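Local coordinates for uncharacterized HDOD domain protein (Geobacter sulfurreducens, PDB 3HC1) that is of unknown function, binds two iron(III) ions and, as an HDOD member of the HD superfamily, resembles metal-dependent phosphohydrolases, at residues 156-161 with 194-199; 77-80 with 84-87. One frame throughout, in Å; residues are numbered along the deposited sequence.

Contact 1 of 2, residues 156-161 with 194-199; sequences EVFINF and CEVGFA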
ATOM      1  N   GLU A 156      -1.279  -4.589   9.776  1.00 14.64           N
ATOM      2  CA  GLU A 156      -0.693  -3.800  10.891  1.00 17.79           C
ATOM      3  C   GLU A 156      -1.705  -2.795  11.368  1.00 15.82           C
ATOM      4  O   GLU A 156      -1.760  -2.497  12.555  1.00 16.94           O
ATOM      5  CB  GLU A 156       0.575  -3.020  10.501  1.00 15.53           C
ATOM      6  CG  GLU A 156       1.758  -3.797  10.116  1.00 31.65           C
ATOM      7  CD  GLU A 156       2.465  -4.455  11.296  1.00 32.04           C
ATOM      8  OE1 GLU A 156       1.792  -5.150  12.060  1.00 34.79           O
ATOM      9  OE2 GLU A 156       3.690  -4.272  11.433  1.00 36.57           O
ATOM     10  N   VAL A 157      -2.523  -2.280  10.454  1.00 19.01           N
ATOM     11  CA  VAL A 157      -3.595  -1.407  10.819  1.00 18.51           C
ATOM     12  C   VAL A 157      -4.552  -2.156  11.711  1.00 20.05           C
ATOM     13  O   VAL A 157      -4.950  -1.673  12.757  1.00 17.42           O
ATOM     14  CB  VAL A 157      -4.354  -0.809   9.597  1.00 18.53           C
ATOM     15  CG1 VAL A 157      -5.595  -0.046  10.072  1.00 17.74           C
ATOM     16  CG2 VAL A 157      -3.428   0.133   8.857  1.00 16.55           C
ATOM     17  N   PHE A 158      -4.884  -3.375  11.321  1.00 20.05           N
ATOM     18  CA  PHE A 158      -5.756  -4.189  12.140  1.00 18.25           C
ATOM     19  C   PHE A 158      -5.198  -4.475  13.512  1.00 17.56           C
ATOM     20  O   PHE A 158      -5.904  -4.328  14.495  1.00 17.55           O
ATOM     21  CB  PHE A 158      -6.046  -5.525  11.449  1.00 23.17           C
ATOM     22  CG  PHE A 158      -6.843  -6.447  12.295  1.00 23.00           C
ATOM     23  CD1 PHE A 158      -8.211  -6.303  12.357  1.00 30.01           C
ATOM     24  CD2 PHE A 158      -6.226  -7.410  13.083  1.00 21.76           C
ATOM     25  CE1 PHE A 158      -8.955  -7.142  13.156  1.00 31.31           C
ATOM     26  CE2 PHE A 158      -6.979  -8.233  13.875  1.00 23.73           C
ATOM     27  CZ  PHE A 158      -8.332  -8.088  13.913  1.00 26.45           C
ATOM     28  N   ILE A 159      -3.951  -4.953  13.588  1.00 15.50           N
ATOM     29  CA  ILE A 159      -3.391  -5.326  14.865  1.00 16.57           C
ATOM     30  C   ILE A 159      -3.276  -4.069  15.766  1.00 17.60           C
ATOM     31  O   ILE A 159      -3.544  -4.152  16.977  1.00 18.77           O
ATOM     32  CB  ILE A 159      -2.025  -5.996  14.717  1.00 17.42           C
ATOM     33  CG1 ILE A 159      -2.146  -7.284  13.882  1.00 19.20           C
ATOM     34  CG2 ILE A 159      -1.363  -6.296  16.056  1.00 21.59           C
ATOM     35  CD1 ILE A 159      -0.803  -7.873  13.575  1.00 18.87           C
ATOM     36  N   ASN A 160      -2.842  -2.954  15.158  1.00 13.89           N
ATOM     37  CA  ASN A 160      -2.600  -1.675  15.874  1.00 14.42           C
ATOM     38  C   ASN A 160      -3.892  -1.155  16.509  1.00 14.77           C
ATOM     39  O   ASN A 160      -3.903  -0.763  17.670  1.00 15.89           O
ATOM     40  CB  ASN A 160      -1.988  -0.615  14.940  1.00 13.64           C
ATOM     41  CG  ASN A 160      -1.584   0.672  15.690  1.00 15.69           C
ATOM     42  OD1 ASN A 160      -1.005   0.630  16.798  1.00 17.18           O
ATOM     43  ND2 ASN A 160      -1.885   1.799  15.097  1.00 13.35           N
ATOM     44  N   PHE A 161      -4.982  -1.195  15.755  1.00 16.44           N
ATOM     45  CA  PHE A 161      -6.245  -0.585  16.191  1.00 16.93           C
ATOM     46  C   PHE A 161      -7.116  -1.584  16.964  1.00 19.81           C
ATOM     47  O   PHE A 161      -7.911  -1.185  17.820  1.00 21.54           O
ATOM     48  CB  PHE A 161      -7.059  -0.044  15.019  1.00 16.56           C
ATOM     49  CG  PHE A 161      -6.568   1.252  14.422  1.00 16.83           C
ATOM     50  CD1 PHE A 161      -5.683   2.111  15.107  1.00 15.84           C
ATOM     51  CD2 PHE A 161      -7.062   1.646  13.175  1.00 17.75           C
ATOM     52  CE1 PHE A 161      -5.297   3.289  14.562  1.00 18.20           C
ATOM     53  CE2 PHE A 161      -6.672   2.859  12.616  1.00 17.61           C
ATOM     54  CZ  PHE A 161      -5.788   3.677  13.318  1.00 19.86           C
ATOM     55  N   CYS A 194       1.213 -10.030   7.612  1.00 13.08           N
ATOM     56  CA  CYS A 194       1.056 -10.641   6.281  1.00 15.50           C
ATOM     57  C   CYS A 194      -0.124 -11.584   6.261  1.00 16.39           C
ATOM     58  O   CYS A 194      -1.025 -11.455   5.455  1.00 16.38           O
ATOM     59  CB  CYS A 194       2.292 -11.378   5.848  1.00 18.01           C
ATOM     60  SG  CYS A 194       3.755 -10.329   5.672  1.00 20.34           S
ATOM     61  N   GLU A 195      -0.168 -12.510   7.195  1.00 15.55           N
ATOM     62  CA  GLU A 195      -1.267 -13.464   7.261  1.00 15.90           C
ATOM     63  C   GLU A 195      -2.581 -12.898   7.755  1.00 17.85           C
ATOM     64  O   GLU A 195      -3.660 -13.212   7.216  1.00 12.97           O
ATOM     65  CB  GLU A 195      -0.825 -14.627   8.152  1.00 15.73           C
ATOM     66  CG  GLU A 195       0.330 -15.371   7.539  1.00 20.24           C
ATOM     67  CD  GLU A 195       1.697 -14.850   7.965  1.00 22.79           C
ATOM     68  OE1 GLU A 195       1.824 -13.804   8.622  1.00 19.03           O
ATOM     69  OE2 GLU A 195       2.646 -15.521   7.623  1.00 26.17           O
ATOM     70  N   VAL A 196      -2.501 -12.045   8.787  1.00 13.74           N
ATOM     71  CA  VAL A 196      -3.661 -11.336   9.241  1.00 12.52           C
ATOM     72  C   VAL A 196      -4.210 -10.467   8.136  1.00 14.35           C
ATOM     73  O   VAL A 196      -5.418 -10.432   7.962  1.00 17.00           O
ATOM     74  CB  VAL A 196      -3.363 -10.464  10.515  1.00 11.93           C
ATOM     75  CG1 VAL A 196      -4.566  -9.590  10.983  1.00 14.85           C
ATOM     76  CG2 VAL A 196      -2.988 -11.417  11.655  1.00 10.55           C
ATOM     77  N   GLY A 197      -3.343  -9.746   7.418  1.00 12.91           N
ATOM     78  CA  GLY A 197      -3.823  -8.844   6.338  1.00 14.25           C
ATOM     79  C   GLY A 197      -4.478  -9.653   5.233  1.00 13.54           C
ATOM     80  O   GLY A 197      -5.475  -9.227   4.608  1.00 17.32           O
ATOM     81  N   PHE A 198      -3.899 -10.807   4.972  1.00 13.49           N
ATOM     82  CA  PHE A 198      -4.479 -11.738   3.933  1.00 16.98           C
ATOM     83  C   PHE A 198      -5.890 -12.180   4.342  1.00 17.57           C
ATOM     84  O   PHE A 198      -6.847 -12.060   3.561  1.00 16.49           O
ATOM     85  CB  PHE A 198      -3.541 -12.932   3.760  1.00 16.67           C
ATOM     86  CG  PHE A 198      -4.016 -13.948   2.785  1.00 14.30           C
ATOM     87  CD1 PHE A 198      -3.671 -13.836   1.422  1.00 11.69           C
ATOM     88  CD2 PHE A 198      -4.795 -15.022   3.218  1.00 17.97           C
ATOM     89  CE1 PHE A 198      -4.063 -14.829   0.533  1.00 11.54           C
ATOM     90  CE2 PHE A 198      -5.250 -15.998   2.317  1.00 19.23           C
ATOM     91  CZ  PHE A 198      -4.885 -15.876   0.975  1.00 11.55           C
ATOM     92  N   ALA A 199      -6.012 -12.642   5.588  1.00 15.85           N
ATOM     93  CA  ALA A 199      -7.295 -13.108   6.138  1.00 16.44           C
ATOM     94  C   ALA A 199      -8.317 -11.986   6.070  1.00 17.06           C
ATOM     95  O   ALA A 199      -9.464 -12.221   5.795  1.00 15.70           O
ATOM     96  CB  ALA A 199      -7.143 -13.532   7.601  1.00 14.32           C
TER
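Phe-158 and Val-196 carry the tight part of this contact, where helix 154-162 meets helix 193-203. One methyl of the valine, CG1, presses on one ortho corner of the phenylalanine ring, 3.5 Å from CD2 of Phe-158, and lies 4.0 Å from CE2 of the same ring. The approach is oblique to the ring, and the two side chains cross at about a right angle. CG1 of Val-196 reaches the ring because it stands anti to the backbone N (chi1 176°); Phe-158 holds its CG in the same relation to its own backbone. On this tight side Phe-158 is also covered by Met-20 of helix 9-21, Val-23 and Pro-27, and the ring of Phe-162 meets it nearly parallel, with the planes at about 10°. Toward Ile-159 the interface slackens, CG1 of Ile-159 coming no closer than 4.4 Å to CG1 of Val-196. Ile-159 is nonetheless buried, so this side too faces protein rather than solvent: the side chain of Ile-159 lies about 4 Å from that of the iron ligand His-193 and about 10 Å from an iron ion. The chemistry across the contact is thus wholly apolar: between 156-161, which follows the ligands His-152 and Asp-153, and 194-199, the two helices meet through van der Waals contact, with no hydrogen bond.

Contact 2 of 2, residues 77-80 with 84-87; sequences RPIS and DAVI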
ATOM      1  N   ARG A  77      -2.037  23.129 -13.045  1.00 34.52           N
ATOM      2  CA  ARG A  77      -3.430  23.425 -13.429  1.00 35.55           C
ATOM      3  C   ARG A  77      -4.352  23.345 -12.200  1.00 33.45           C
ATOM      4  O   ARG A  77      -4.393  22.306 -11.525  1.00 31.79           O
ATOM      5  CB  ARG A  77      -3.987  22.535 -14.563  1.00 36.01           C
ATOM      6  CG  ARG A  77      -3.087  21.413 -15.021  1.00 43.48           C
ATOM      7  CD  ARG A  77      -2.520  21.616 -16.397  1.00 48.83           C
ATOM      8  NE  ARG A  77      -3.005  20.556 -17.266  1.00 53.81           N
ATOM      9  CZ  ARG A  77      -2.506  20.256 -18.458  1.00 54.05           C
ATOM     10  NH1 ARG A  77      -1.493  20.958 -19.006  1.00 44.42           N
ATOM     11  NH2 ARG A  77      -3.058  19.240 -19.118  1.00 59.10           N
ATOM     12  N   PRO A  78      -5.103  24.438 -11.927  1.00 31.97           N
ATOM     13  CA  PRO A  78      -5.973  24.536 -10.751  1.00 31.50           C
ATOM     14  C   PRO A  78      -7.250  23.697 -10.793  1.00 31.63           C
ATOM     15  O   PRO A  78      -8.153  23.962 -11.597  1.00 34.39           O
ATOM     16  CB  PRO A  78      -6.310  26.033 -10.660  1.00 32.45           C
ATOM     17  CG  PRO A  78      -5.923  26.638 -11.960  1.00 34.35           C
ATOM     18  CD  PRO A  78      -5.012  25.704 -12.681  1.00 30.54           C
ATOM     19  N   ILE A  79      -7.324  22.716  -9.902  1.00 30.39           N
ATOM     20  CA  ILE A  79      -8.501  21.868  -9.740  1.00 30.14           C
ATOM     21  C   ILE A  79      -9.279  22.365  -8.535  1.00 32.15           C
ATOM     22  O   ILE A  79      -8.785  22.321  -7.420  1.00 30.37           O
ATOM     23  CB  ILE A  79      -8.099  20.412  -9.507  1.00 28.25           C
ATOM     24  CG1 ILE A  79      -7.247  19.910 -10.669  1.00 27.49           C
ATOM     25  CG2 ILE A  79      -9.316  19.541  -9.290  1.00 24.61           C
ATOM     26  CD1 ILE A  79      -7.892  20.041 -12.019  1.00 34.97           C
ATOM     27  N   SER A  80     -10.486  22.857  -8.779  1.00 37.28           N
ATOM     28  CA  SER A  80     -11.308  23.512  -7.757  1.00 39.63           C
ATOM     29  C   SER A  80     -12.649  22.830  -7.567  1.00 40.79           C
ATOM     30  O   SER A  80     -13.158  22.764  -6.447  1.00 43.43           O
ATOM     31  CB  SER A  80     -11.500  24.979  -8.118  1.00 40.64           C
ATOM     32  OG  SER A  80     -11.085  25.242  -9.455  1.00 48.63           O
ATOM     33  N   ASP A  84     -13.685  19.688 -12.668  1.00 25.74           N
ATOM     34  CA  ASP A  84     -12.287  19.893 -13.046  1.00 24.88           C
ATOM     35  C   ASP A  84     -11.479  18.595 -12.892  1.00 24.35           C
ATOM     36  O   ASP A  84     -10.676  18.247 -13.762  1.00 22.98           O
ATOM     37  CB  ASP A  84     -11.601  20.965 -12.163  1.00 24.26           C
ATOM     38  CG  ASP A  84     -12.113  22.393 -12.399  1.00 32.58           C
ATOM     39  OD1 ASP A  84     -12.616  22.711 -13.508  1.00 28.22           O
ATOM     40  OD2 ASP A  84     -11.961  23.213 -11.457  1.00 31.79           O
ATOM     41  N   ALA A  85     -11.656  17.913 -11.760  1.00 23.14           N
ATOM     42  CA  ALA A  85     -10.912  16.698 -11.476  1.00 20.14           C
ATOM     43  C   ALA A  85     -11.234  15.664 -12.571  1.00 20.21           C
ATOM     44  O   ALA A  85     -10.340  15.123 -13.191  1.00 18.58           O
ATOM     45  CB  ALA A  85     -11.235  16.184 -10.074  1.00 19.60           C
ATOM     46  N   VAL A  86     -12.507  15.472 -12.874  1.00 21.08           N
ATOM     47  CA  VAL A  86     -12.909  14.519 -13.926  1.00 24.31           C
ATOM     48  C   VAL A  86     -12.227  14.792 -15.289  1.00 26.06           C
ATOM     49  O   VAL A  86     -11.648  13.888 -15.925  1.00 27.07           O
ATOM     50  CB  VAL A  86     -14.432  14.511 -14.074  1.00 23.21           C
ATOM     51  CG1 VAL A  86     -14.882  13.879 -15.430  1.00 27.23           C
ATOM     52  CG2 VAL A  86     -15.055  13.818 -12.851  1.00 26.19           C
ATOM     53  N   ILE A  87     -12.276  16.057 -15.691  1.00 23.80           N
ATOM     54  CA  ILE A  87     -11.773  16.491 -16.984  1.00 25.38           C
ATOM     55  C   ILE A  87     -10.278  16.328 -16.997  1.00 24.27           C
ATOM     56  O   ILE A  87      -9.739  15.843 -17.984  1.00 25.95           O
ATOM     57  CB  ILE A  87     -12.134  17.973 -17.287  1.00 22.32           C
ATOM     58  CG1 ILE A  87     -13.647  18.154 -17.457  1.00 27.44           C
ATOM     59  CG2 ILE A  87     -11.455  18.461 -18.555  1.00 26.82           C
ATOM     60  CD1 ILE A  87     -14.070  19.618 -17.467  1.00 31.80           C
TER
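The carboxylate of Asp-84 takes two donors from Ser-80, both at OD2. N of Ser-80 lies 3.1 Å from OD2 of Asp-84 and is taken by the anti lone pair of that oxygen, with an N-H...O angle of 160°, while OG of Ser-80 donates at 3.0 Å and meets OD2 of Asp-84 nearly along its C-O bond. Over one face of the carboxylate lies the carbonyl O of Pro-78, 3.9 Å from OD2 of Asp-84. A second flat group, the peptide joining Asp-84 to Ala-85, has one face covered by Ile-79: CD1 of Ile-79 sits 3.7 Å from O of Asp-84, and CG2 of Ile-79 sits 3.8 Å from N of Ala-85. CG2 of Ile-79 also touches the methyl CB of Ala-85, at 3.9 Å. Asp-84 keeps its carboxylate beside its own backbone N (chi1 -69°), turned back toward the loop before the helix. Ser-81 OG is bonded to N of Asp-84, and Asn-69 holds N of Ile-79. Replacing Asp-84 by an alanine would take away the acceptor shared by N and OG of Ser-80, and would probably leave that amide without its mate and the hydroxyl free to turn. A negative side chain in the first turn of helix 82-108 would probably also interact favourably with the helix dipole, while Ile-79 adds an apolar component, touching Ala-68 and Tyr-88 as well.

From the N terminus the chain reaches contact 2 first. It closes a short loop, in which 77-80, following helix 71-74, is folded back on the first turns of helix 82-108. That loop is complete well before contact 1 opens, so the two stand in series and neither nest nor cross. Contact 1 closes a longer, mostly helical excursion, bringing helix 193-203 back onto helix 154-162 beside the iron site. The centres of contact 1 and contact 2 are about 36 Å apart, on opposite sides of the centre of the chain. Contact 2 thus ties the loop after helix 71-74 to the start of helix 82-108, far from the iron site, and contact 1 joins helices of the metal-binding core.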